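Local coordinates for protein toxin RelG (Mycobacterium tuberculosis, PDB 3G5O) that acts as the RNA-cleaving toxin of a type II toxin-antitoxin pair, cutting preferentially at the 3'-end of purine ribonucleotides, and is neutralised by its cognate antitoxin, at residues F44-G57 and F68-I81. Residues are numbered along the deposited sequence; the frame is centred on the assembly and turned at random. Where two conformers were deposited one is given.
Sequences FAFGDLSREPLRVG and FSARRGTYRLLYRI. With TRS (2-amino-2-hydroxymethyl-propane-1,3-diol), chain I.
Asp48 OD2 takes two hydrogen bonds from Arg72, one from NH1 (3.0 Å) and a more bent one from NH2 (3.3 Å). OD2 lies in the guanidinium plane, and the grip is end-on. The other carboxylate oxygen, OD1, pairs with Arg51 NH2, so Asp48 lies between two arginines. Arg72 bends at chi2 (-73°), which lays its chain over Phe44. Its CG sits above the ring centre, 3.9 Å from the Phe44 centroid, and Phe44 CE1 lies over the guanidinium face. Leu49 CB covers the opposite face of the ring. At the ring edge stand Ala70 CB and Leu77 CD1. Further along, Leu49 CD1 rests on one face of the Tyr79 ring. Tyr79 OH donates to Pro53 O at 2.6 Å, in the carbonyl plane, and so ties the chain after helix 35-51 to the sheet. A water joins Val56 O, Arg71 O, Arg72 NE and a hydroxyl of a Tris molecule, probably from the crystallisation liquor. The antitoxin binds nearby: Ser69 OG bonds to Glu57 of the Rv2865 chain. Helix 35-51 thus packs on the antiparallel strands of this RelE-family toxin, and Asp48 and Phe44 together fix the position and turn of the Arg72 guanidinium.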
loop_
_atom_site.group_PDB
_atom_site.type_symbol
_atom_site.label_atom_id
_atom_site.label_comp_id
_atom_site.label_asym_id
_atom_site.label_seq_id
_atom_site.Cartn_x
_atom_site.Cartn_y
_atom_site.Cartn_z
ATOM N N PHE C 44 -12.590 20.162 -12.935
ATOM C CA PHE C 44 -12.938 19.266 -11.827
ATOM C C PHE C 44 -12.455 19.901 -10.492
ATOM O O PHE C 44 -13.216 19.993 -9.554
ATOM C CB PHE C 44 -12.278 17.877 -12.014
ATOM C CG PHE C 44 -12.427 16.983 -10.832
ATOM C CD1 PHE C 44 -13.688 16.645 -10.369
ATOM C CD2 PHE C 44 -11.308 16.471 -10.188
ATOM C CE1 PHE C 44 -13.844 15.818 -9.255
ATOM C CE2 PHE C 44 -11.448 15.655 -9.077
ATOM C CZ PHE C 44 -12.725 15.322 -8.625
ATOM N N ALA C 45 -11.209 20.369 -10.449
ATOM C CA ALA C 45 -10.617 20.897 -9.205
ATOM C C ALA C 45 -11.460 22.062 -8.705
ATOM O O ALA C 45 -11.772 22.134 -7.516
ATOM C CB ALA C 45 -9.178 21.352 -9.429
ATOM N N PHE C 46 -11.867 22.946 -9.605
ATOM C CA PHE C 46 -12.590 24.147 -9.167
ATOM C C PHE C 46 -14.111 24.016 -9.132
ATOM O O PHE C 46 -14.810 24.979 -8.800
ATOM C CB PHE C 46 -12.117 25.372 -9.979
ATOM C CG PHE C 46 -10.653 25.700 -9.730
ATOM C CD1 PHE C 46 -10.205 25.974 -8.442
ATOM C CD2 PHE C 46 -9.717 25.657 -10.758
ATOM C CE1 PHE C 46 -8.858 26.256 -8.202
ATOM C CE2 PHE C 46 -8.367 25.958 -10.538
ATOM C CZ PHE C 46 -7.931 26.239 -9.258
ATOM N N GLY C 47 -14.604 22.828 -9.481
ATOM C CA GLY C 47 -16.038 22.551 -9.544
ATOM C C GLY C 47 -16.406 21.457 -8.561
ATOM O O GLY C 47 -16.518 21.723 -7.370
ATOM N N ASP C 48 -16.579 20.227 -9.048
ATOM C CA ASP C 48 -16.933 19.105 -8.187
ATOM C C ASP C 48 -16.043 18.897 -6.965
ATOM O O ASP C 48 -16.556 18.551 -5.906
ATOM C CB ASP C 48 -17.067 17.788 -8.976
ATOM C CG ASP C 48 -18.264 17.801 -9.937
ATOM O OD1 ASP C 48 -19.099 18.754 -9.867
ATOM O OD2 ASP C 48 -18.363 16.879 -10.778
ATOM N N LEU C 49 -14.724 19.038 -7.115
ATOM C CA LEU C 49 -13.838 18.810 -5.970
ATOM C C LEU C 49 -14.001 19.875 -4.878
ATOM O O LEU C 49 -14.025 19.565 -3.650
ATOM C CB LEU C 49 -12.379 18.714 -6.404
ATOM C CG LEU C 49 -11.382 18.688 -5.266
ATOM C CD1 LEU C 49 -11.453 17.351 -4.510
ATOM C CD2 LEU C 49 -9.970 18.975 -5.798
ATOM N N SER C 50 -14.087 21.116 -5.331
ATOM C CA SER C 50 -14.412 22.247 -4.470
ATOM C C SER C 50 -15.718 22.047 -3.703
ATOM O O SER C 50 -15.768 22.283 -2.490
ATOM C CB SER C 50 -14.552 23.499 -5.330
ATOM O OG SER C 50 -14.892 24.569 -4.507
ATOM N N ARG C 51 -16.765 21.642 -4.408
ATOM C CA ARG C 51 -18.089 21.454 -3.778
ATOM C C ARG C 51 -18.172 20.286 -2.841
ATOM O O ARG C 51 -18.865 20.374 -1.816
ATOM C CB ARG C 51 -19.230 21.340 -4.814
ATOM C CG ARG C 51 -19.547 22.663 -5.518
ATOM C CD ARG C 51 -20.664 22.517 -6.561
ATOM N NE ARG C 51 -20.243 21.799 -7.775
ATOM C CZ ARG C 51 -19.725 22.355 -8.877
ATOM N NH1 ARG C 51 -19.521 23.663 -8.968
ATOM N NH2 ARG C 51 -19.401 21.592 -9.907
ATOM N N GLU C 52 -17.514 19.168 -3.162
ATOM C CA GLU C 52 -17.655 17.986 -2.305
ATOM C C GLU C 52 -16.345 17.224 -2.150
ATOM O O GLU C 52 -16.231 16.087 -2.622
ATOM C CB GLU C 52 -18.790 17.064 -2.807
ATOM C CG GLU C 52 -20.219 17.720 -2.779
ATOM C CD GLU C 52 -20.836 17.906 -1.334
ATOM O OE1 GLU C 52 -20.108 18.120 -0.311
ATOM O OE2 GLU C 52 -22.087 17.850 -1.231
ATOM N N PRO C 53 -15.361 17.841 -1.459
ATOM C CA PRO C 53 -14.000 17.281 -1.383
ATOM C C PRO C 53 -13.968 15.913 -0.741
ATOM O O PRO C 53 -13.091 15.094 -1.077
ATOM C CB PRO C 53 -13.236 18.285 -0.511
ATOM C CG PRO C 53 -14.259 19.204 0.069
ATOM C CD PRO C 53 -15.483 19.131 -0.748
ATOM N N LEU C 54 -14.890 15.655 0.192
ATOM C CA LEU C 54 -15.001 14.294 0.758
ATOM C C LEU C 54 -15.728 13.329 -0.151
ATOM O O LEU C 54 -15.344 12.178 -0.239
ATOM C CB LEU C 54 -15.629 14.254 2.175
ATOM C CG LEU C 54 -14.735 14.822 3.299
ATOM C CD1 LEU C 54 -15.534 15.100 4.580
ATOM C CD2 LEU C 54 -13.478 13.949 3.596
ATOM N N ARG C 55 -16.769 13.753 -0.844
ATOM C CA ARG C 55 -17.543 12.742 -1.576
ATOM C C ARG C 55 -16.848 12.266 -2.857
ATOM O O ARG C 55 -17.046 11.130 -3.279
ATOM C CB ARG C 55 -18.999 13.197 -1.836
ATOM C CG ARG C 55 -19.821 13.512 -0.547
ATOM C CD ARG C 55 -20.788 12.361 -0.088
ATOM N NE ARG C 55 -20.999 12.341 1.383
ATOM C CZ ARG C 55 -22.034 11.772 2.029
ATOM N NH1 ARG C 55 -23.021 11.180 1.364
ATOM N NH2 ARG C 55 -22.098 11.804 3.364
ATOM N N VAL C 56 -16.016 13.106 -3.465
ATOM C CA VAL C 56 -15.435 12.715 -4.756
ATOM C C VAL C 56 -14.158 11.874 -4.598
ATOM O O VAL C 56 -13.656 11.354 -5.572
ATOM C CB VAL C 56 -15.140 13.926 -5.645
ATOM C CG1 VAL C 56 -16.426 14.693 -5.921
ATOM C CG2 VAL C 56 -14.074 14.854 -4.990
ATOM N N GLY C 57 -13.600 11.805 -3.392
ATOM C CA GLY C 57 -12.362 11.068 -3.232
ATOM C C GLY C 57 -12.445 10.090 -2.085
ATOM O O GLY C 57 -13.490 10.016 -1.429
ATOM N N PHE C 68 -5.968 12.449 0.329
ATOM C CA PHE C 68 -7.136 11.880 -0.336
ATOM C C PHE C 68 -6.819 11.755 -1.812
ATOM O O PHE C 68 -6.025 12.554 -2.348
ATOM C CB PHE C 68 -8.352 12.811 -0.191
ATOM C CG PHE C 68 -8.838 12.934 1.222
ATOM C CD1 PHE C 68 -9.945 12.196 1.658
ATOM C CD2 PHE C 68 -8.188 13.784 2.124
ATOM C CE1 PHE C 68 -10.389 12.299 3.000
ATOM C CE2 PHE C 68 -8.626 13.877 3.463
ATOM C CZ PHE C 68 -9.714 13.144 3.890
ATOM N N SER C 69 -7.479 10.807 -2.470
ATOM C CA SER C 69 -7.325 10.620 -3.900
ATOM C C SER C 69 -8.694 10.694 -4.564
ATOM O O SER C 69 -9.614 9.960 -4.181
ATOM C CB SER C 69 -6.714 9.247 -4.158
ATOM O OG SER C 69 -6.530 9.055 -5.558
ATOM N N ALA C 70 -8.844 11.553 -5.567
ATOM C CA ALA C 70 -10.099 11.565 -6.313
ATOM C C ALA C 70 -9.788 11.174 -7.761
ATOM O O ALA C 70 -8.852 11.701 -8.350
ATOM C CB ALA C 70 -10.750 12.967 -6.266
ATOM N N ARG C 71 -10.578 10.279 -8.327
ATOM C CA ARG C 71 -10.378 9.818 -9.702
ATOM C C ARG C 71 -11.571 10.233 -10.539
ATOM O O ARG C 71 -12.737 10.054 -10.084
ATOM C CB ARG C 71 -10.247 8.276 -9.738
ATOM C CG ARG C 71 -10.048 7.711 -11.144
ATOM C CD ARG C 71 -9.944 6.156 -11.161
ATOM N NE ARG C 71 -11.253 5.559 -10.933
ATOM C CZ ARG C 71 -12.212 5.441 -11.865
ATOM N NH1 ARG C 71 -12.003 5.849 -13.124
ATOM N NH2 ARG C 71 -13.388 4.887 -11.538
ATOM N N ARG C 72 -11.293 10.765 -11.733
ATOM C CA ARG C 72 -12.287 10.890 -12.820
ATOM C C ARG C 72 -11.695 10.312 -14.109
ATOM O O ARG C 72 -10.707 10.826 -14.629
ATOM C CB ARG C 72 -12.723 12.352 -13.058
ATOM C CG ARG C 72 -13.500 13.003 -11.913
ATOM C CD ARG C 72 -14.912 12.415 -11.865
ATOM N NE ARG C 72 -15.663 12.794 -10.661
ATOM C CZ ARG C 72 -16.443 13.872 -10.589
ATOM N NH1 ARG C 72 -16.544 14.698 -11.639
ATOM N NH2 ARG C 72 -17.102 14.141 -9.461
ATOM N N GLY C 73 -12.274 9.210 -14.600
ATOM C CA GLY C 73 -11.729 8.516 -15.758
ATOM C C GLY C 73 -10.290 8.106 -15.496
ATOM O O GLY C 73 -10.018 7.302 -14.579
ATOM N N THR C 74 -9.361 8.627 -16.285
ATOM C CA THR C 74 -7.988 8.162 -16.206
ATOM C C THR C 74 -7.094 9.112 -15.425
ATOM O O THR C 74 -5.894 8.853 -15.300
ATOM C CB THR C 74 -7.387 7.969 -17.605
ATOM O OG1 THR C 74 -7.677 9.136 -18.377
ATOM C CG2 THR C 74 -8.055 6.709 -18.283
ATOM N N TYR C 75 -7.650 10.213 -14.919
ATOM C CA TYR C 75 -6.836 11.070 -14.031
ATOM C C TYR C 75 -7.202 11.004 -12.547
ATOM O O TYR C 75 -8.377 10.705 -12.161
ATOM C CB TYR C 75 -6.720 12.521 -14.525
ATOM C CG TYR C 75 -8.014 13.299 -14.506
ATOM C CD1 TYR C 75 -8.474 13.859 -13.318
ATOM C CD2 TYR C 75 -8.791 13.440 -15.659
ATOM C CE1 TYR C 75 -9.644 14.576 -13.286
ATOM C CE2 TYR C 75 -10.019 14.182 -15.633
ATOM C CZ TYR C 75 -10.401 14.750 -14.423
ATOM O OH TYR C 75 -11.594 15.438 -14.279
ATOM N N ARG C 76 -6.188 11.282 -11.725
ATOM C CA ARG C 76 -6.346 11.364 -10.286
ATOM C C ARG C 76 -5.704 12.594 -9.690
ATOM O O ARG C 76 -4.642 13.043 -10.135
ATOM C CB ARG C 76 -5.775 10.125 -9.593
ATOM C CG ARG C 76 -6.589 8.843 -9.829
ATOM C CD ARG C 76 -5.736 7.657 -9.334
ATOM N NE ARG C 76 -6.514 6.438 -9.137
ATOM C CZ ARG C 76 -6.745 5.516 -10.080
ATOM N NH1 ARG C 76 -6.256 5.674 -11.311
ATOM N NH2 ARG C 76 -7.454 4.421 -9.778
ATOM N N LEU C 77 -6.342 13.134 -8.666
ATOM C CA LEU C 77 -5.743 14.215 -7.900
ATOM C C LEU C 77 -5.500 13.682 -6.519
ATOM O O LEU C 77 -6.366 12.982 -5.966
ATOM C CB LEU C 77 -6.720 15.388 -7.793
ATOM C CG LEU C 77 -6.764 16.283 -9.027
ATOM C CD1 LEU C 77 -7.449 15.504 -10.162
ATOM C CD2 LEU C 77 -7.553 17.550 -8.799
ATOM N N LEU C 78 -4.351 14.042 -5.969
ATOM C CA LEU C 78 -3.989 13.748 -4.578
ATOM C C LEU C 78 -4.079 15.056 -3.792
ATOM O O LEU C 78 -3.477 16.060 -4.178
ATOM C CB LEU C 78 -2.554 13.220 -4.499
ATOM C CG LEU C 78 -1.995 12.829 -3.112
ATOM C CD1 LEU C 78 -2.719 11.569 -2.651
ATOM C CD2 LEU C 78 -0.462 12.589 -3.182
ATOM N N TYR C 79 -4.783 15.067 -2.669
ATOM C CA TYR C 79 -5.046 16.363 -2.016
ATOM C C TYR C 79 -5.190 16.285 -0.515
ATOM O O TYR C 79 -5.298 15.187 0.007
ATOM C CB TYR C 79 -6.270 17.065 -2.612
ATOM C CG TYR C 79 -7.537 16.275 -2.590
ATOM C CD1 TYR C 79 -8.508 16.527 -1.623
ATOM C CD2 TYR C 79 -7.790 15.277 -3.548
ATOM C CE1 TYR C 79 -9.722 15.810 -1.599
ATOM C CE2 TYR C 79 -8.987 14.548 -3.532
ATOM C CZ TYR C 79 -9.957 14.832 -2.560
ATOM O OH TYR C 79 -11.151 14.124 -2.541
ATOM N N ARG C 80 -5.142 17.446 0.153
ATOM C CA ARG C 80 -5.410 17.532 1.573
ATOM C C ARG C 80 -6.624 18.432 1.758
ATOM O O ARG C 80 -6.888 19.307 0.920
ATOM C CB ARG C 80 -4.209 18.150 2.304
ATOM C CG ARG C 80 -2.949 17.230 2.294
ATOM C CD ARG C 80 -1.907 17.752 3.298
ATOM N NE ARG C 80 -0.635 17.019 3.311
ATOM C CZ ARG C 80 -0.434 15.882 3.956
ATOM N NH1 ARG C 80 -1.432 15.321 4.638
ATOM N NH2 ARG C 80 0.767 15.318 3.939
ATOM N N ILE C 81 -7.337 18.204 2.867
ATOM C CA ILE C 81 -8.509 19.001 3.262
ATOM C C ILE C 81 -8.166 19.745 4.545
ATOM O O ILE C 81 -7.703 19.133 5.527
ATOM C CB ILE C 81 -9.744 18.130 3.575
ATOM C CG1 ILE C 81 -10.015 17.140 2.457
ATOM C CG2 ILE C 81 -10.996 18.998 3.759
ATOM C CD1 ILE C 81 -9.946 17.782 1.163
HETATM C C TRS I . -12.394 7.204 -5.938
HETATM C C1 TRS I . -13.261 7.195 -4.669
HETATM C C2 TRS I . -13.035 8.082 -6.998
HETATM C C3 TRS I . -12.201 5.770 -6.425
HETATM N N TRS I . -11.042 7.732 -5.653
HETATM O O1 TRS I . -14.340 8.103 -4.639
HETATM O O2 TRS I . -12.691 9.405 -6.689
HETATM O O3 TRS I . -12.577 4.911 -5.366
HETATM O O HOH W 1 -14.184 11.403 -8.203
#